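Bd3460 (Bdellovibrio bacteriovorus, PDB 5CEC) binds the predatory endopeptidase Bd3459 as an ankyrin-repeat immunity protein and probably protects the predator from it during cell invasion. Local coordinates at residues B[54-59]-B[83-88]; B[63-68]-B[89-94]; B[98-103]-B[114-119]; B[130-135]-B[159-164]; B[170-175]-B[202-207]. All coordinates share one frame; numbering follows the deposited sequence.

Contact 1 of 5, residues B[54-59]-B[83-88]; sequences IDLNAQ and LSKKVN
Leu56 lays its side chain across Val87 and the base of Lys85, and this is the tightly packed half of the contact. CB of Leu56 meets Val87 CG1 at 3.6 Å. CD1 of the same leucine touches Lys85 CB, also at 3.6 Å. The chain of Lys85 then bends at CB-CG (chi2 -63°) and leads its amine off to Gln50.

The other half is polar and more open. Asn57 turns its amide toward the second segment, and OD1 accepts from Asn88 N at 2.8 Å. The bond is fairly straight, with an angle of 164° at the hydrogen. A water donates to the same OD1 at 2.9 Å and to Asn88 O at 2.7 Å, so two donors grip the Asn57 oxygen. The amide planes of Asn57 and Asn88 stand 85° apart, and the exposed Asn88 sends its own OD1 to Glu90 N.

Asn57 lies in a type I turn from Asp55 to Ala58. Asp55 OD1 accepts from Asn57 N at 2.9 Å, which makes an Asx turn. Lys86, with positive phi, ends the facing helix in a Schellman motif.

The contact thus joins the loop after helix 42-49 to the turn that follows helix 76-84, in successive parts of the ankyrin stack. Leu33 of helix 31-39 and Val49 of helix 42-49 flank Leu56, and Val49 also touches Lys85.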
# COMPACT_ATOMS: atom_id res chain seq x y z
N ILE B 54 -20.36 22.68 -8.93
CA ILE B 54 -19.12 22.33 -9.59
C ILE B 54 -19.38 21.62 -10.91
O ILE B 54 -20.11 20.63 -10.99
CB ILE B 54 -18.27 21.42 -8.69
CG1 ILE B 54 -18.01 22.11 -7.35
CG2 ILE B 54 -16.94 21.09 -9.38
CD1 ILE B 54 -17.43 21.23 -6.27
N ASP B 55 -18.73 22.14 -11.94
CA ASP B 55 -18.67 21.51 -13.24
C ASP B 55 -17.65 20.41 -13.15
O ASP B 55 -16.47 20.67 -13.08
CB ASP B 55 -18.27 22.56 -14.28
CG ASP B 55 -18.09 21.99 -15.67
OD1 ASP B 55 -18.28 20.77 -15.92
OD2 ASP B 55 -17.74 22.82 -16.53
N LEU B 56 -18.12 19.17 -13.20
CA LEU B 56 -17.24 18.02 -13.02
C LEU B 56 -16.29 17.82 -14.17
O LEU B 56 -15.37 17.04 -14.03
CB LEU B 56 -18.05 16.74 -12.79
CG LEU B 56 -18.91 16.71 -11.52
CD1 LEU B 56 -19.77 15.45 -11.47
CD2 LEU B 56 -18.08 16.81 -10.25
N ASN B 57 -16.53 18.48 -15.32
CA ASN B 57 -15.60 18.42 -16.44
C ASN B 57 -14.60 19.57 -16.44
O ASN B 57 -13.74 19.61 -17.32
CB ASN B 57 -16.37 18.36 -17.76
CG ASN B 57 -17.10 17.06 -17.95
OD1 ASN B 57 -16.66 15.99 -17.49
ND2 ASN B 57 -18.24 17.12 -18.64
N ALA B 58 -14.73 20.53 -15.52
CA ALA B 58 -13.74 21.61 -15.45
C ALA B 58 -12.36 21.09 -15.02
O ALA B 58 -12.24 20.20 -14.16
CB ALA B 58 -14.21 22.73 -14.52
N GLN B 59 -11.34 21.63 -15.67
CA GLN B 59 -9.97 21.20 -15.44
C GLN B 59 -9.19 22.26 -14.68
O GLN B 59 -9.38 23.47 -14.89
CB GLN B 59 -9.32 20.87 -16.77
CG GLN B 59 -9.86 19.59 -17.38
CD GLN B 59 -9.49 19.42 -18.84
OE1 GLN B 59 -10.13 19.98 -19.74
NE2 GLN B 59 -8.42 18.68 -19.08
N LEU B 83 -18.89 8.37 -12.50
CA LEU B 83 -19.49 7.80 -13.71
C LEU B 83 -21.02 7.93 -13.70
O LEU B 83 -21.64 8.18 -14.74
CB LEU B 83 -19.09 6.32 -13.89
CG LEU B 83 -17.61 6.06 -14.16
CD1 LEU B 83 -17.33 4.58 -14.19
CD2 LEU B 83 -17.20 6.67 -15.45
N SER B 84 -21.62 7.82 -12.52
CA SER B 84 -23.08 7.98 -12.40
C SER B 84 -23.53 9.41 -12.70
O SER B 84 -24.69 9.62 -13.02
CB SER B 84 -23.56 7.52 -11.02
OG SER B 84 -23.40 8.53 -10.03
N LYS B 85 -22.62 10.38 -12.58
CA LYS B 85 -22.88 11.77 -12.97
C LYS B 85 -22.58 12.04 -14.45
O LYS B 85 -22.71 13.18 -14.90
CB LYS B 85 -22.08 12.73 -12.09
CG LYS B 85 -22.34 12.59 -10.59
CD LYS B 85 -23.78 12.92 -10.22
CE LYS B 85 -24.06 12.77 -8.73
NZ LYS B 85 -25.52 12.79 -8.43
N LYS B 86 -22.16 11.02 -15.19
CA LYS B 86 -21.96 11.10 -16.65
C LYS B 86 -20.85 12.07 -17.04
O LYS B 86 -20.96 12.75 -18.04
CB LYS B 86 -23.26 11.42 -17.39
CG LYS B 86 -24.47 10.62 -16.94
CD LYS B 86 -24.31 9.13 -17.18
CE LYS B 86 -25.59 8.38 -16.83
NZ LYS B 86 -26.61 8.42 -17.92
N VAL B 87 -19.76 12.07 -16.26
CA VAL B 87 -18.63 12.91 -16.58
C VAL B 87 -17.98 12.49 -17.90
O VAL B 87 -18.08 11.33 -18.34
CB VAL B 87 -17.59 12.88 -15.45
CG1 VAL B 87 -18.20 13.43 -14.18
CG2 VAL B 87 -16.96 11.49 -15.28
N ASN B 88 -17.28 13.42 -18.53
CA ASN B 88 -16.55 13.12 -19.76
C ASN B 88 -15.32 12.28 -19.45
O ASN B 88 -14.49 12.65 -18.61
CB ASN B 88 -16.17 14.40 -20.52
CG ASN B 88 -15.52 14.09 -21.89
OD1 ASN B 88 -14.38 13.68 -21.93
ND2 ASN B 88 -16.27 14.20 -23.00
O HOH W 1 -14.46 14.43 -16.55

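Contact 2 of 5, residues B[63-68]-B[89-94]; sequences GMTPLM and LELKNN
The contact lies within one predicted ankyrin repeat, 62-94, and includes the Thr-Pro-Leu start of its first helix, a hallmark of the repeat. Thr65 is the N-cap of helix 66-72. Its OG1 accepts from Met68 N at 3.1 Å, with an angle of 166° at the hydrogen, and the two residues form a capping box. With chi1 at 60°, OG1 sits between the backbone N and the carbonyl carbon, where it can reach that amide. This leaves CG2 to touch Leu91 CD1 at 3.8 Å, the two side chains meeting at about a right angle.

Met68 reaches the other segment with its extended chain. Its CE lies 3.2 Å from Leu91 O and also packs on Leu91 CB. The sulfur is near Asn93 CB and takes a weak bond from Thr65 N. Met64 runs beside Asn93, pointing the same way, with SD 3.8 Å from Asn93 CB. At the other end, the methyls Leu67 CD2 and Leu89 CD2 meet at 3.7 Å. The backbones come closest at Gly63, whose O receives a CA-H contact from Asn93 CA at 3.5 Å.

The Asn93 amide is fixed from outside: OD1 accepts from Glu97 N, and ND2 bonds Ser393 OG of the Bd3459 chain. Asn94 ND2 bonds Lys390 O of that chain. The chemistry therefore divides: methyl and thioether groups hold the loop against the helix start, while the asparagine amides serve the next turn and the partner protein.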
# COMPACT_ATOMS: atom_id res chain seq x y z
N GLY B 63 -4.53 20.56 -15.81
CA GLY B 63 -5.49 19.84 -16.67
C GLY B 63 -6.23 18.71 -16.01
O GLY B 63 -6.87 17.92 -16.70
N MET B 64 -6.14 18.60 -14.68
CA MET B 64 -6.79 17.50 -13.96
C MET B 64 -8.26 17.75 -13.74
O MET B 64 -8.70 18.88 -13.45
CB MET B 64 -6.12 17.29 -12.60
CG MET B 64 -4.63 16.96 -12.67
SD MET B 64 -4.31 15.33 -13.37
CE MET B 64 -4.80 14.26 -12.02
N THR B 65 -9.00 16.67 -13.78
CA THR B 65 -10.40 16.60 -13.39
C THR B 65 -10.56 15.75 -12.13
O THR B 65 -9.66 14.99 -11.77
CB THR B 65 -11.22 15.89 -14.47
OG1 THR B 65 -10.71 14.56 -14.64
CG2 THR B 65 -11.18 16.66 -15.79
N PRO B 66 -11.73 15.83 -11.49
CA PRO B 66 -12.04 14.89 -10.41
C PRO B 66 -11.85 13.43 -10.80
O PRO B 66 -11.34 12.63 -9.99
CB PRO B 66 -13.52 15.17 -10.12
CG PRO B 66 -13.68 16.61 -10.47
CD PRO B 66 -12.78 16.86 -11.64
N LEU B 67 -12.31 13.06 -11.99
CA LEU B 67 -12.21 11.67 -12.40
C LEU B 67 -10.76 11.22 -12.50
O LEU B 67 -10.43 10.09 -12.11
CB LEU B 67 -12.92 11.46 -13.74
CG LEU B 67 -12.99 10.01 -14.21
CD1 LEU B 67 -13.85 9.17 -13.30
CD2 LEU B 67 -13.44 9.92 -15.65
N MET B 68 -9.89 12.06 -13.06
CA MET B 68 -8.46 11.72 -13.13
C MET B 68 -7.87 11.51 -11.75
O MET B 68 -7.09 10.58 -11.56
CB MET B 68 -7.67 12.78 -13.86
CG MET B 68 -7.93 12.89 -15.35
SD MET B 68 -7.21 14.44 -15.91
CE MET B 68 -8.15 14.71 -17.39
N LEU B 89 -15.18 11.15 -20.14
CA LEU B 89 -14.10 10.22 -19.86
C LEU B 89 -12.80 10.54 -20.52
O LEU B 89 -11.76 9.98 -20.14
CB LEU B 89 -14.50 8.79 -20.22
CG LEU B 89 -15.79 8.20 -19.62
CD1 LEU B 89 -15.97 6.75 -20.00
CD2 LEU B 89 -15.80 8.36 -18.11
N GLU B 90 -12.81 11.43 -21.49
CA GLU B 90 -11.70 11.60 -22.43
C GLU B 90 -10.91 12.89 -22.30
O GLU B 90 -9.96 13.13 -23.09
CB GLU B 90 -12.19 11.40 -23.85
CG GLU B 90 -12.91 10.09 -24.09
CD GLU B 90 -12.16 8.85 -23.68
OE1 GLU B 90 -10.92 8.82 -23.67
OE2 GLU B 90 -12.85 7.85 -23.35
N LEU B 91 -11.22 13.69 -21.29
CA LEU B 91 -10.38 14.86 -21.02
C LEU B 91 -8.98 14.39 -20.66
O LEU B 91 -8.77 13.28 -20.18
CB LEU B 91 -10.99 15.73 -19.93
CG LEU B 91 -12.37 16.31 -20.28
CD1 LEU B 91 -13.00 16.96 -19.08
CD2 LEU B 91 -12.25 17.29 -21.43
N LYS B 92 -8.00 15.25 -20.94
CA LYS B 92 -6.59 14.94 -20.75
C LYS B 92 -5.90 16.00 -19.93
O LYS B 92 -6.19 17.20 -20.06
CB LYS B 92 -5.88 14.82 -22.10
CG LYS B 92 -6.34 13.61 -22.88
CD LYS B 92 -5.83 13.64 -24.28
CE LYS B 92 -6.30 12.45 -25.06
NZ LYS B 92 -6.17 12.76 -26.51
N ASN B 93 -4.99 15.56 -19.06
CA ASN B 93 -4.16 16.52 -18.32
C ASN B 93 -3.02 17.05 -19.19
O ASN B 93 -2.92 16.72 -20.36
CB ASN B 93 -3.63 15.91 -17.03
CG ASN B 93 -2.47 14.98 -17.26
OD1 ASN B 93 -2.42 14.29 -18.26
ND2 ASN B 93 -1.47 14.99 -16.36
N ASN B 94 -2.11 17.80 -18.58
CA ASN B 94 -0.95 18.32 -19.34
C ASN B 94 0.02 17.25 -19.83
O ASN B 94 0.72 17.49 -20.81
CB ASN B 94 -0.23 19.44 -18.58
CG ASN B 94 0.41 19.00 -17.27
OD1 ASN B 94 0.21 17.88 -16.79
ND2 ASN B 94 1.13 19.90 -16.66

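Contact 3 of 5, residues B[98-103]-B[114-119]; sequences TALAFA and ELIKAG
Leu100 and Leu115 slide past each other in opposite directions between the two helices of one predicted ankyrin repeat, 95-127. Leu115 reaches the backbone of the other helix. Its CD1 comes to 3.7 Å from Leu100 CA, on helix 99-105. The same methyl is 4.2 Å from Ala99 CB and 4.4 Å from Ala103 CB. The small alanine side chains probably leave room for this approach.

Leu100 answers from the other side. Its CG is anti to the backbone N (chi1 177°), which carries the two methyls toward helix 109-117. CD1 meets Leu115 CB at 4.1 Å. CD2 meets Ile116 CG1 at 3.9 Å, the two side chains crossing at a slant. The contact lies between the start of helix 99-105, capped by Thr98, and the end of helix 109-117.

Neighbouring helices extend the packing: Leu67 and Ala71 of helix 66-72 touch Ala99, and Ile149 of helix 143-152 touches Ile116. All the touching side chains are aliphatic and buried. The helix pair is thus held across this contact by close apolar packing, with shape rather than polar pairing setting the fit.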
# COMPACT_ATOMS: atom_id res chain seq x y z
N THR B 98 -5.73 10.56 -20.15
CA THR B 98 -7.11 10.45 -19.71
C THR B 98 -7.14 9.71 -18.36
O THR B 98 -6.11 9.15 -17.89
CB THR B 98 -7.98 9.65 -20.67
OG1 THR B 98 -7.53 8.30 -20.67
CG2 THR B 98 -7.94 10.23 -22.10
N ALA B 99 -8.29 9.73 -17.71
CA ALA B 99 -8.49 8.98 -16.47
C ALA B 99 -8.07 7.52 -16.59
O ALA B 99 -7.46 6.98 -15.66
CB ALA B 99 -9.93 9.06 -15.97
N LEU B 100 -8.38 6.89 -17.72
CA LEU B 100 -8.01 5.49 -17.90
C LEU B 100 -6.49 5.35 -17.92
O LEU B 100 -5.95 4.38 -17.34
CB LEU B 100 -8.65 4.93 -19.17
CG LEU B 100 -8.27 3.48 -19.50
CD1 LEU B 100 -8.56 2.50 -18.36
CD2 LEU B 100 -9.00 3.03 -20.76
N ALA B 101 -5.79 6.26 -18.59
CA ALA B 101 -4.33 6.25 -18.52
C ALA B 101 -3.82 6.44 -17.12
O ALA B 101 -2.90 5.72 -16.73
CB ALA B 101 -3.73 7.27 -19.45
N PHE B 102 -4.39 7.33 -16.35
CA PHE B 102 -4.01 7.48 -14.93
C PHE B 102 -4.18 6.18 -14.16
O PHE B 102 -3.31 5.81 -13.38
CB PHE B 102 -4.79 8.60 -14.25
CG PHE B 102 -4.20 9.95 -14.46
CD1 PHE B 102 -3.13 10.33 -13.69
CD2 PHE B 102 -4.70 10.85 -15.41
CE1 PHE B 102 -2.54 11.56 -13.86
CE2 PHE B 102 -4.11 12.11 -15.55
CZ PHE B 102 -3.04 12.45 -14.77
N ALA B 103 -5.29 5.48 -14.40
CA ALA B 103 -5.56 4.25 -13.67
C ALA B 103 -4.52 3.19 -14.02
O ALA B 103 -3.91 2.59 -13.13
CB ALA B 103 -6.95 3.74 -13.98
N GLU B 114 -13.24 -0.90 -14.63
CA GLU B 114 -14.47 -0.14 -14.50
C GLU B 114 -14.60 0.86 -15.64
O GLU B 114 -15.66 0.99 -16.23
CB GLU B 114 -14.53 0.57 -13.15
CG GLU B 114 -15.84 1.27 -12.84
CD GLU B 114 -17.01 0.35 -12.53
OE1 GLU B 114 -16.79 -0.85 -12.22
OE2 GLU B 114 -18.15 0.83 -12.60
N LEU B 115 -13.53 1.59 -15.92
CA LEU B 115 -13.54 2.63 -16.96
C LEU B 115 -13.72 2.03 -18.34
O LEU B 115 -14.52 2.54 -19.16
CB LEU B 115 -12.29 3.50 -16.89
CG LEU B 115 -12.24 4.45 -15.70
CD1 LEU B 115 -10.85 5.03 -15.58
CD2 LEU B 115 -13.24 5.58 -15.80
N ILE B 116 -13.06 0.91 -18.60
CA ILE B 116 -13.23 0.24 -19.91
C ILE B 116 -14.69 -0.25 -20.11
O ILE B 116 -15.26 -0.04 -21.16
CB ILE B 116 -12.20 -0.91 -20.07
CG1 ILE B 116 -10.78 -0.34 -20.12
CG2 ILE B 116 -12.47 -1.74 -21.32
CD1 ILE B 116 -9.68 -1.37 -19.97
N LYS B 117 -15.27 -0.87 -19.08
CA LYS B 117 -16.67 -1.28 -19.12
C LYS B 117 -17.64 -0.11 -19.27
O LYS B 117 -18.73 -0.27 -19.81
CB LYS B 117 -17.05 -2.08 -17.86
CG LYS B 117 -16.40 -3.46 -17.83
CD LYS B 117 -16.72 -4.29 -16.59
CE LYS B 117 -16.64 -3.51 -15.28
NZ LYS B 117 -16.57 -4.41 -14.10
N ALA B 118 -17.23 1.06 -18.80
CA ALA B 118 -17.99 2.29 -18.94
C ALA B 118 -17.79 3.02 -20.26
O ALA B 118 -18.38 4.09 -20.47
CB ALA B 118 -17.71 3.23 -17.79
N GLY B 119 -16.96 2.45 -21.15
CA GLY B 119 -16.79 2.96 -22.50
C GLY B 119 -15.63 3.91 -22.73
O GLY B 119 -15.56 4.56 -23.76

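Contact 4 of 5, residues B[130-135]-B[159-164]; sequences EGDTLF and KANTLG
The segments run antiparallel where they touch, 173° apart in direction, and Thr162 N bonds Glu130 O at 2.9 Å. Asp132 and Asn161 lie side by side, pointing the same way. Asn161 ND2 donates to Asp132 OD1 at 3.0 Å, with an angle of 161° at the hydrogen. The acceptor lies in the amide plane, and carboxylate and amide are nearly coplanar. Asp132 OD2 makes a salt bridge with Arg137, so both carboxylate oxygens are engaged and the carboxylate is probably held in the plane of the amide. Chi1 of Asn161, 74°, places CG between its backbone N and carbonyl carbon. From there OD1 accepts from Glu165 N and, weakly, from Leu163 N inside the type I turn 161-164.

These loops lead into helices 134-141 and 167-174 of the ankyrin stack. Thr133 is the N-cap of the earlier one, its OG1 accepting from Met136 N.

Gly131 lets the chains close in, with its CA 3.7 Å from Thr162 OG1. A water donates to Gly131 O at 2.8 Å and also bonds Thr162 OG1. A second water accepts a hydrogen bond from Thr133 OG1 and donates to Lys159 O at 2.7 Å. Beside it, Thr133 CG2 packs on Lys159 CG at 4.0 Å. The lysine chain runs on extended, and its NZ forms a salt bridge with Asp123.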
# COMPACT_ATOMS: atom_id res chain seq x y z
N GLU B 130 8.52 7.74 -24.59
CA GLU B 130 8.33 6.62 -25.50
C GLU B 130 6.98 6.66 -26.22
O GLU B 130 6.82 6.00 -27.27
CB GLU B 130 8.38 5.28 -24.74
CG GLU B 130 9.58 5.05 -23.83
CD GLU B 130 9.38 5.58 -22.41
OE1 GLU B 130 8.35 6.25 -22.11
OE2 GLU B 130 10.25 5.28 -21.59
N GLY B 131 6.00 7.37 -25.66
CA GLY B 131 4.64 7.34 -26.20
C GLY B 131 4.06 5.93 -26.19
O GLY B 131 3.39 5.50 -27.13
N ASP B 132 4.31 5.19 -25.11
CA ASP B 132 3.75 3.86 -24.95
C ASP B 132 2.22 3.91 -25.07
O ASP B 132 1.56 4.84 -24.59
CB ASP B 132 4.08 3.28 -23.59
CG ASP B 132 5.49 2.73 -23.47
OD1 ASP B 132 6.19 2.59 -24.48
OD2 ASP B 132 5.82 2.37 -22.31
N THR B 133 1.70 2.91 -25.77
CA THR B 133 0.25 2.73 -25.78
C THR B 133 -0.24 2.26 -24.42
O THR B 133 0.51 1.64 -23.66
CB THR B 133 -0.23 1.75 -26.84
OG1 THR B 133 0.29 0.45 -26.53
CG2 THR B 133 0.22 2.17 -28.23
N LEU B 134 -1.49 2.53 -24.12
CA LEU B 134 -2.15 1.96 -22.93
C LEU B 134 -1.98 0.43 -22.90
O LEU B 134 -1.70 -0.16 -21.84
CB LEU B 134 -3.63 2.31 -22.90
CG LEU B 134 -4.36 2.00 -21.61
CD1 LEU B 134 -4.02 3.07 -20.57
CD2 LEU B 134 -5.86 1.94 -21.83
N PHE B 135 -2.20 -0.19 -24.05
CA PHE B 135 -2.06 -1.65 -24.15
C PHE B 135 -0.68 -2.10 -23.70
O PHE B 135 -0.56 -3.06 -22.94
CB PHE B 135 -2.32 -2.19 -25.57
CG PHE B 135 -2.06 -3.65 -25.64
CD1 PHE B 135 -2.92 -4.54 -25.03
CD2 PHE B 135 -0.91 -4.13 -26.25
CE1 PHE B 135 -2.62 -5.90 -25.00
CE2 PHE B 135 -0.59 -5.46 -26.21
CZ PHE B 135 -1.46 -6.36 -25.60
N LYS B 159 0.19 -2.12 -32.34
CA LYS B 159 0.31 -0.68 -32.46
C LYS B 159 1.59 -0.22 -31.80
O LYS B 159 1.78 -0.42 -30.61
CB LYS B 159 -0.90 0.06 -31.89
CG LYS B 159 -0.76 1.57 -32.03
CD LYS B 159 -2.00 2.36 -31.65
CE LYS B 159 -1.74 3.85 -31.64
NZ LYS B 159 -2.98 4.65 -31.78
N ALA B 160 2.44 0.42 -32.57
CA ALA B 160 3.75 0.81 -32.07
C ALA B 160 3.70 2.15 -31.40
O ALA B 160 2.88 3.02 -31.72
CB ALA B 160 4.79 0.83 -33.18
N ASN B 161 4.62 2.32 -30.45
CA ASN B 161 4.87 3.59 -29.79
C ASN B 161 5.70 4.52 -30.64
O ASN B 161 5.97 4.22 -31.81
CB ASN B 161 5.46 3.38 -28.38
CG ASN B 161 6.92 2.95 -28.37
OD1 ASN B 161 7.61 2.91 -29.40
ND2 ASN B 161 7.41 2.64 -27.18
N THR B 162 6.06 5.67 -30.08
CA THR B 162 6.76 6.68 -30.83
C THR B 162 8.11 6.23 -31.32
O THR B 162 8.60 6.74 -32.32
CB THR B 162 6.92 7.95 -29.99
OG1 THR B 162 5.62 8.40 -29.62
CG2 THR B 162 7.72 9.05 -30.72
N LEU B 163 8.71 5.29 -30.60
CA LEU B 163 10.01 4.71 -30.93
C LEU B 163 9.92 3.48 -31.84
O LEU B 163 10.91 2.85 -32.14
CB LEU B 163 10.76 4.39 -29.64
CG LEU B 163 10.89 5.56 -28.64
CD1 LEU B 163 11.68 5.14 -27.41
CD2 LEU B 163 11.51 6.77 -29.31
N GLY B 164 8.72 3.16 -32.30
CA GLY B 164 8.50 2.03 -33.17
C GLY B 164 8.39 0.69 -32.48
O GLY B 164 8.57 -0.32 -33.15
O HOH W 2 2.89 7.06 -29.39
O HOH W 3 0.27 -1.27 -28.58

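Contact 5 of 5, residues B[170-175]-B[202-207]; sequences AVARYG and DVAKEA
Glu206 OE1 is gripped by two waters that link it to Arg173 across a pair of neighbouring ankyrin helices, 167-174 and 200-206. One water donates to OE1 at 2.8 Å and to Val203 O, and accepts from Arg173 NE at 2.9 Å. The other donates to OE1 and accepts from Arg173 NH2, lying in the guanidinium plane at its edge. Gln198 NE2 is a further partner of OE1. The opposite charges of Arg173 and Glu206 are thus linked through water rather than in direct contact, while Arg173 NH1 makes a salt bridge with Glu165.

Val203 covers one face of the guanidinium, with CB offset toward the rim. Its CG1 is 3.6 Å from Arg173 NH2. An extended chain from CG to NE lays Arg173 over this valine.

The helix segments run nearly parallel, 23° apart, with axes 7.7 Å from each other. Small alanine side chains are consistent with this close approach: Ala172 CB meets Ala204 CB at 4.0 Å, and Ala207 CB lies 3.9 Å from Arg173 CA. The Bd3459 chain docks at the helix ends, where its Asn411 ND2 bonds Arg173 O. Deeper in, Ala204 CB touches Ala172 O at 3.5 Å, an oxygen that also accepts from Thr212 OG1.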
# COMPACT_ATOMS: atom_id res chain seq x y z
N ALA B 170 8.82 -4.46 -25.13
CA ALA B 170 8.90 -4.19 -23.70
C ALA B 170 9.09 -5.46 -22.89
O ALA B 170 9.90 -5.52 -21.98
CB ALA B 170 7.65 -3.45 -23.24
N VAL B 171 8.31 -6.48 -23.23
CA VAL B 171 8.41 -7.77 -22.57
C VAL B 171 9.69 -8.48 -22.95
O VAL B 171 10.28 -9.20 -22.12
CB VAL B 171 7.16 -8.62 -22.84
CG1 VAL B 171 7.32 -10.06 -22.44
CG2 VAL B 171 5.94 -7.94 -22.22
N ALA B 172 10.16 -8.30 -24.17
CA ALA B 172 11.47 -8.85 -24.55
C ALA B 172 12.54 -8.33 -23.60
O ALA B 172 13.43 -9.08 -23.19
CB ALA B 172 11.80 -8.48 -25.99
N ARG B 173 12.51 -7.02 -23.28
CA ARG B 173 13.53 -6.50 -22.34
C ARG B 173 13.30 -6.97 -20.90
O ARG B 173 14.24 -7.44 -20.24
CB ARG B 173 13.50 -4.99 -22.33
CG ARG B 173 13.98 -4.35 -23.59
CD ARG B 173 14.31 -2.89 -23.35
NE ARG B 173 14.71 -2.21 -24.57
CZ ARG B 173 13.89 -1.68 -25.47
NH1 ARG B 173 12.57 -1.74 -25.33
NH2 ARG B 173 14.42 -1.11 -26.53
N TYR B 174 12.06 -6.84 -20.42
CA TYR B 174 11.85 -6.87 -18.98
C TYR B 174 10.83 -7.90 -18.50
O TYR B 174 10.49 -7.93 -17.30
CB TYR B 174 11.44 -5.48 -18.52
CG TYR B 174 12.41 -4.39 -18.92
CD1 TYR B 174 13.76 -4.48 -18.54
CD2 TYR B 174 12.03 -3.31 -19.69
CE1 TYR B 174 14.67 -3.51 -18.90
CE2 TYR B 174 12.94 -2.31 -20.02
CZ TYR B 174 14.26 -2.44 -19.65
OH TYR B 174 15.17 -1.49 -19.99
N GLY B 175 10.36 -8.76 -19.40
CA GLY B 175 9.36 -9.75 -19.08
C GLY B 175 9.86 -11.16 -19.19
O GLY B 175 11.07 -11.43 -19.18
N ASP B 202 16.50 -8.56 -30.82
CA ASP B 202 17.65 -7.67 -30.68
C ASP B 202 17.60 -6.97 -29.30
O ASP B 202 18.61 -6.86 -28.61
CB ASP B 202 17.69 -6.60 -31.77
CG ASP B 202 18.09 -7.12 -33.12
OD1 ASP B 202 18.79 -8.16 -33.22
OD2 ASP B 202 17.74 -6.44 -34.09
N VAL B 203 16.43 -6.47 -28.91
CA VAL B 203 16.37 -5.71 -27.66
C VAL B 203 16.44 -6.62 -26.44
O VAL B 203 16.92 -6.21 -25.39
CB VAL B 203 15.20 -4.69 -27.59
CG1 VAL B 203 15.21 -3.80 -28.81
CG2 VAL B 203 13.85 -5.35 -27.39
N ALA B 204 15.93 -7.85 -26.55
CA ALA B 204 16.15 -8.82 -25.48
C ALA B 204 17.63 -9.07 -25.21
O ALA B 204 18.05 -9.08 -24.07
CB ALA B 204 15.47 -10.13 -25.79
N LYS B 205 18.37 -9.30 -26.27
CA LYS B 205 19.80 -9.52 -26.15
C LYS B 205 20.49 -8.32 -25.53
O LYS B 205 21.29 -8.45 -24.63
CB LYS B 205 20.42 -9.79 -27.51
CG LYS B 205 20.00 -11.05 -28.21
CD LYS B 205 20.75 -11.10 -29.53
CE LYS B 205 20.36 -12.27 -30.38
NZ LYS B 205 20.99 -12.07 -31.72
N GLU B 206 20.13 -7.14 -26.00
CA GLU B 206 20.72 -5.91 -25.50
C GLU B 206 20.45 -5.66 -24.01
O GLU B 206 21.32 -5.17 -23.29
CB GLU B 206 20.23 -4.74 -26.36
CG GLU B 206 20.76 -3.38 -25.96
CD GLU B 206 20.19 -2.26 -26.81
OE1 GLU B 206 18.97 -2.20 -26.97
OE2 GLU B 206 20.94 -1.41 -27.33
N ALA B 207 19.27 -6.05 -23.53
CA ALA B 207 18.88 -5.92 -22.12
C ALA B 207 19.35 -7.11 -21.25
O ALA B 207 19.01 -7.18 -20.06
CB ALA B 207 17.37 -5.78 -22.03
O HOH W 4 17.36 -3.39 -24.96
O HOH W 5 16.96 -0.29 -27.82

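The contacts follow the ankyrin stack from its N-terminal part toward its C-terminal end. Contacts 1 and 2 alternate along the chain, with centres 10 Å apart, and share the region around helices 66-72 and 76-84. Contact 3 comes next, its centre 11 Å from that of contact 2, and touches it where Phe102 meets Met64 and Asn93. Leu100 of contact 3 then packs on Leu134 of contact 4, their centres 18 Å apart. The centre of contact 5 is 15 Å from that of contact 4, and the two do not touch. Centres of contacts 1 and 5 are 41 Å apart. Bd3459 reaches contacts 2, 3 and 5, so the elongated stack presents spaced binding points to its partner.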